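Putative branched-chain amino acid ABC transporter (Rhodospirillum rubrum ATCC 11170, PDB 3HUT) probably binds branched-chain or related amino acids outside the cytoplasmic membrane and delivers them to an ABC transporter for uptake. Local coordinates at residues Phe139-Val144 with Ala194-Tyr199; Ala143-Thr148 with Leu200-Glu205. All coordinates share one frame; numbering follows the deposited sequence.

Contact 1. Residues Phe139-Val144 with Ala194-Tyr199; sequences FTSVAV and APQAIY
Ala143 sets its CB against CG of Pro195 at 3.7 Å, a small methyl that lets the proline ring lie close beside the strand, while CG1 of Ile198 brushes the same methyl. On the other face of the sheet Val142 turns CG1 between its backbone N and carbonyl carbon (chi1 66°), which leaves CG2 opposite the N, over the Ala197 carbonyl and towards CB of Tyr199. There helices 126-136 and 150-165 cover the strands, and the hydroxyl of Tyr199 bonds to Asn130. The two strands run parallel, as neighbours in the alpha/beta domain of a periplasmic binding protein: Ala143 N donates to Ala197 O at 2.9 Å, and Tyr199 N to Ala143 O at 2.8 Å. Further out, CB of Ala197 makes a CH-pi contact with one face of the Phe139 ring, 3.9 Å from its centroid, and CB of Gln196 lies at that ring's edge. At the polar edge Gln196 OE1 takes a straight bond from Thr140 N (2.7 Å, 174°) and a longer one from Ser141 N, which stands above the amide plane. Replacing Gln196 by alanine would remove the amide, and both backbone N-H groups would probably lose this acceptor and Thr140 OG1 its water link to NE2.

Contact 2. Residues Ala143-Thr148 with Leu200-Glu205; sequences AVIGVT and LAMAYE
Ile145 has the most surface buried here, and it meets Leu200 near the end of the neighbouring strand and Met202 just past it. Its CB lies 3.7 Å from CD2 of Leu200; the two side chains stand side by side and point the same way, since in this parallel pair they leave the same face of the sheet. CD1 of Ile145 touches the same CD2, so one leucine methyl is held against both the root and the tip of the isoleucine. The second branch, CG2, meets CE of Met202, a selenomethionine introduced in place of methionine. That side chain crosses the isoleucine at a slant, and its bend at the last torsion (chi3 85°) turns CE back to the branch; the separation of 3.2 Å is shorter than normal carbon packing, so the exact fit there is doubtful. A beta-branched residue suits the place because its two arms can serve two neighbours at once.

Ala201, next in buried area, works mainly through its backbone. Its N-H gives a bond of 2.7 Å to Ile145 O, and its own carbonyl accepts from Val147 N at 2.9 Å. Between these bonds Gly146 stands opposite Ala201, their CA atoms only 4.2 Å apart; with no side chain on Gly146, the strands come this close beside the Ala201 methyl. That methyl faces Ser155 and Ala156 of helix 150-165, where its small size allows close packing. Val147 lays CG1 near Ala201 O and its CB near CB of Met202. Beyond the pairing, Ala203 holds the N-cap position of helix 204-216. This is the carboxy-terminal edge of the parallel part of the sheet, where strands pass into loops and helices, characteristic of the alpha/beta domains of type I periplasmic binding proteins.

From the N terminus the chain enters contact 1 at Phe139 and runs straight along strand 141-147 into contact 2, with Ala143 and Val144 common to both. It then leaves through helix 150-165, strand 169-176 and helix 184-193 before returning at Pro195 to complete contact 1 and, a few residues on, contact 2. Both contacts therefore close the same excursion of about fifty residues, and the two pairings are staggered in step, neither nested in the other, as parallel strands require. Tyr199 O and Ile145 N, 3.0 Å apart in a probable hydrogen bond, join them. Strand 169-176 flanks strand 141-147, and strand 223-225 lies beyond strand 197-201.

Contact 1. Residues Phe139-Val144 with Ala194-Tyr199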
loop_
_atom_site.group_PDB
_atom_site.type_symbol
_atom_site.label_atom_id
_atom_site.label_comp_id
_atom_site.label_asym_id
_atom_site.label_seq_id
_atom_site.Cartn_x
_atom_site.Cartn_y
_atom_site.Cartn_z
ATOM N N PHE A 139 18.051 17.754 7.586
ATOM C CA PHE A 139 19.179 17.001 7.054
ATOM C C PHE A 139 19.582 17.446 5.658
ATOM O O PHE A 139 18.730 17.768 4.825
ATOM C CB PHE A 139 18.848 15.510 7.058
ATOM C CG PHE A 139 18.647 14.953 8.436
ATOM C CD1 PHE A 139 19.733 14.791 9.293
ATOM C CD2 PHE A 139 17.372 14.648 8.899
ATOM C CE1 PHE A 139 19.549 14.333 10.597
ATOM C CE2 PHE A 139 17.174 14.190 10.202
ATOM C CZ PHE A 139 18.266 14.033 11.054
ATOM N N THR A 140 20.890 17.465 5.415
ATOM C CA THR A 140 21.426 17.863 4.120
ATOM C C THR A 140 22.388 16.824 3.560
ATOM O O THR A 140 22.795 16.915 2.405
ATOM C CB THR A 140 22.146 19.219 4.209
ATOM O OG1 THR A 140 23.114 19.179 5.262
ATOM C CG2 THR A 140 21.150 20.324 4.486
ATOM N N SER A 141 22.760 15.843 4.382
ATOM C CA SER A 141 23.652 14.774 3.934
ATOM C C SER A 141 23.178 13.478 4.578
ATOM O O SER A 141 22.981 13.413 5.791
ATOM C CB SER A 141 25.101 15.043 4.344
ATOM O OG SER A 141 25.298 14.751 5.715
ATOM N N VAL A 142 22.999 12.443 3.768
ATOM C CA VAL A 142 22.521 11.177 4.294
ATOM C C VAL A 142 23.214 9.977 3.661
ATOM O O VAL A 142 23.851 10.079 2.608
ATOM C CB VAL A 142 20.993 11.047 4.056
ATOM C CG1 VAL A 142 20.717 10.949 2.560
ATOM C CG2 VAL A 142 20.430 9.837 4.800
ATOM N N ALA A 143 23.085 8.838 4.328
ATOM C CA ALA A 143 23.639 7.591 3.840
ATOM C C ALA A 143 22.413 6.782 3.439
ATOM O O ALA A 143 21.435 6.722 4.188
ATOM C CB ALA A 143 24.404 6.874 4.953
ATOM N N VAL A 144 22.441 6.189 2.252
ATOM C CA VAL A 144 21.314 5.387 1.811
ATOM C C VAL A 144 21.748 3.934 1.702
ATOM O O VAL A 144 22.721 3.616 1.019
ATOM C CB VAL A 144 20.788 5.833 0.437
ATOM C CG1 VAL A 144 19.648 4.909 0.002
ATOM C CG2 VAL A 144 20.313 7.287 0.497
ATOM N N ALA A 194 30.836 10.317 7.447
ATOM C CA ALA A 194 30.126 11.100 8.455
ATOM C C ALA A 194 28.788 11.722 8.039
ATOM O O ALA A 194 28.562 12.918 8.236
ATOM C CB ALA A 194 31.051 12.193 9.000
ATOM N N PRO A 195 27.879 10.922 7.461
ATOM C CA PRO A 195 26.592 11.504 7.070
ATOM C C PRO A 195 25.842 11.934 8.334
ATOM O O PRO A 195 26.172 11.483 9.427
ATOM C CB PRO A 195 25.903 10.348 6.342
ATOM C CG PRO A 195 26.447 9.140 7.048
ATOM C CD PRO A 195 27.918 9.476 7.178
ATOM N N GLN A 196 24.846 12.804 8.192
ATOM C CA GLN A 196 24.073 13.269 9.342
ATOM C C GLN A 196 23.002 12.251 9.730
ATOM O O GLN A 196 22.573 12.194 10.881
ATOM C CB GLN A 196 23.387 14.597 9.033
ATOM C CG GLN A 196 24.308 15.714 8.591
ATOM C CD GLN A 196 23.528 16.944 8.174
ATOM O OE1 GLN A 196 22.507 16.836 7.492
ATOM N NE2 GLN A 196 24.005 18.122 8.574
ATOM N N ALA A 197 22.565 11.452 8.766
ATOM C CA ALA A 197 21.539 10.457 9.037
ATOM C C ALA A 197 21.601 9.314 8.042
ATOM O O ALA A 197 22.339 9.373 7.054
ATOM C CB ALA A 197 20.156 11.105 9.000
ATOM N N ILE A 198 20.808 8.281 8.312
ATOM C CA ILE A 198 20.755 7.096 7.470
ATOM C C ILE A 198 19.323 6.777 7.050
ATOM O O ILE A 198 18.400 6.835 7.869
ATOM C CB ILE A 198 21.308 5.864 8.229
ATOM C CG1 ILE A 198 22.733 6.146 8.704
ATOM C CG2 ILE A 198 21.265 4.627 7.329
ATOM C CD1 ILE A 198 23.308 5.062 9.599
ATOM N N TYR A 199 19.143 6.458 5.772
ATOM C CA TYR A 199 17.829 6.084 5.271
ATOM C C TYR A 199 17.928 4.633 4.822
ATOM O O TYR A 199 18.770 4.299 3.989
ATOM C CB TYR A 199 17.402 6.942 4.076
ATOM C CG TYR A 199 16.048 6.519 3.548
ATOM C CD1 TYR A 199 14.889 6.757 4.292
ATOM C CD2 TYR A 199 15.927 5.812 2.348
ATOM C CE1 TYR A 199 13.640 6.298 3.862
ATOM C CE2 TYR A 199 14.675 5.347 1.907
ATOM C CZ TYR A 199 13.542 5.595 2.672
ATOM O OH TYR A 199 12.304 5.137 2.264
HETATM O O HOH W 1 21.919 20.052 7.449
#

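Contact 2. Residues Ala143-Thr148 with Leu200-Glu205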
loop_
_atom_site.group_PDB
_atom_site.type_symbol
_atom_site.label_atom_id
_atom_site.label_comp_id
_atom_site.label_asym_id
_atom_site.label_seq_id
_atom_site.Cartn_x
_atom_site.Cartn_y
_atom_site.Cartn_z
ATOM N N ALA A 143 23.085 8.838 4.328
ATOM C CA ALA A 143 23.639 7.591 3.840
ATOM C C ALA A 143 22.413 6.782 3.439
ATOM O O ALA A 143 21.435 6.722 4.188
ATOM C CB ALA A 143 24.404 6.874 4.953
ATOM N N VAL A 144 22.441 6.189 2.252
ATOM C CA VAL A 144 21.314 5.387 1.811
ATOM C C VAL A 144 21.748 3.934 1.702
ATOM O O VAL A 144 22.721 3.616 1.019
ATOM C CB VAL A 144 20.788 5.833 0.437
ATOM C CG1 VAL A 144 19.648 4.909 0.002
ATOM C CG2 VAL A 144 20.313 7.287 0.497
ATOM N N ILE A 145 21.035 3.059 2.397
ATOM C CA ILE A 145 21.327 1.635 2.356
ATOM C C ILE A 145 20.052 0.976 1.857
ATOM O O ILE A 145 18.998 1.116 2.476
ATOM C CB ILE A 145 21.664 1.084 3.752
ATOM C CG1 ILE A 145 22.792 1.900 4.377
ATOM C CG2 ILE A 145 22.079 -0.379 3.642
ATOM C CD1 ILE A 145 23.188 1.418 5.752
ATOM N N GLY A 146 20.141 0.271 0.735
ATOM C CA GLY A 146 18.957 -0.363 0.190
ATOM C C GLY A 146 19.152 -1.764 -0.361
ATOM O O GLY A 146 20.205 -2.095 -0.908
ATOM N N VAL A 147 18.116 -2.586 -0.217
ATOM C CA VAL A 147 18.139 -3.959 -0.700
ATOM C C VAL A 147 17.941 -3.949 -2.218
ATOM O O VAL A 147 17.302 -3.046 -2.766
ATOM C CB VAL A 147 17.027 -4.804 -0.015
ATOM C CG1 VAL A 147 15.654 -4.272 -0.392
ATOM C CG2 VAL A 147 17.161 -6.268 -0.404
ATOM N N THR A 148 18.493 -4.950 -2.894
ATOM C CA THR A 148 18.401 -5.031 -4.346
ATOM C C THR A 148 17.121 -5.632 -4.918
ATOM O O THR A 148 17.128 -6.165 -6.026
ATOM C CB THR A 148 19.608 -5.796 -4.925
ATOM O OG1 THR A 148 19.777 -7.029 -4.217
ATOM C CG2 THR A 148 20.876 -4.966 -4.792
ATOM N N LEU A 200 17.074 3.776 5.373
ATOM C CA LEU A 200 17.100 2.360 5.025
ATOM C C LEU A 200 15.975 1.929 4.090
ATOM O O LEU A 200 14.801 1.956 4.463
ATOM C CB LEU A 200 17.031 1.503 6.296
ATOM C CG LEU A 200 18.149 1.701 7.330
ATOM C CD1 LEU A 200 17.913 0.791 8.536
ATOM C CD2 LEU A 200 19.497 1.402 6.676
ATOM N N ALA A 201 16.334 1.531 2.876
ATOM C CA ALA A 201 15.348 1.045 1.926
ATOM C C ALA A 201 15.432 -0.468 2.034
ATOM O O ALA A 201 15.978 -1.134 1.149
ATOM C CB ALA A 201 15.701 1.500 0.511
HETATM N N MSE A 202 14.934 -1.004 3.145
HETATM C CA MSE A 202 14.958 -2.443 3.347
HETATM C C MSE A 202 13.866 -2.889 4.316
HETATM O O MSE A 202 13.180 -2.060 4.928
HETATM C CB MSE A 202 16.333 -2.904 3.854
HETATM C CG MSE A 202 16.702 -2.504 5.270
HETATM SE SE MSE A 202 18.509 -3.094 5.742
HETATM C CE MSE A 202 19.448 -1.604 5.019
ATOM N N ALA A 203 13.708 -4.204 4.445
ATOM C CA ALA A 203 12.679 -4.779 5.300
ATOM C C ALA A 203 13.182 -5.055 6.710
ATOM O O ALA A 203 14.387 -5.134 6.950
ATOM C CB ALA A 203 12.133 -6.061 4.665
ATOM N N TYR A 204 12.242 -5.225 7.632
ATOM C CA TYR A 204 12.571 -5.449 9.032
ATOM C C TYR A 204 13.513 -6.608 9.338
ATOM O O TYR A 204 14.374 -6.480 10.211
ATOM C CB TYR A 204 11.283 -5.599 9.857
ATOM C CG TYR A 204 10.435 -6.800 9.499
ATOM C CD1 TYR A 204 10.713 -8.059 10.027
ATOM C CD2 TYR A 204 9.344 -6.672 8.640
ATOM C CE1 TYR A 204 9.920 -9.166 9.710
ATOM C CE2 TYR A 204 8.546 -7.764 8.317
ATOM C CZ TYR A 204 8.837 -9.008 8.856
ATOM O OH TYR A 204 8.045 -10.088 8.543
ATOM N N GLU A 205 13.376 -7.725 8.627
ATOM C CA GLU A 205 14.237 -8.878 8.907
ATOM C C GLU A 205 15.719 -8.611 8.669
ATOM O O GLU A 205 16.569 -9.239 9.304
ATOM C CB GLU A 205 13.812 -10.110 8.095
ATOM C CG GLU A 205 14.009 -9.963 6.606
ATOM C CD GLU A 205 12.760 -9.493 5.900
ATOM O OE1 GLU A 205 11.923 -8.815 6.540
ATOM O OE2 GLU A 205 12.622 -9.801 4.695
#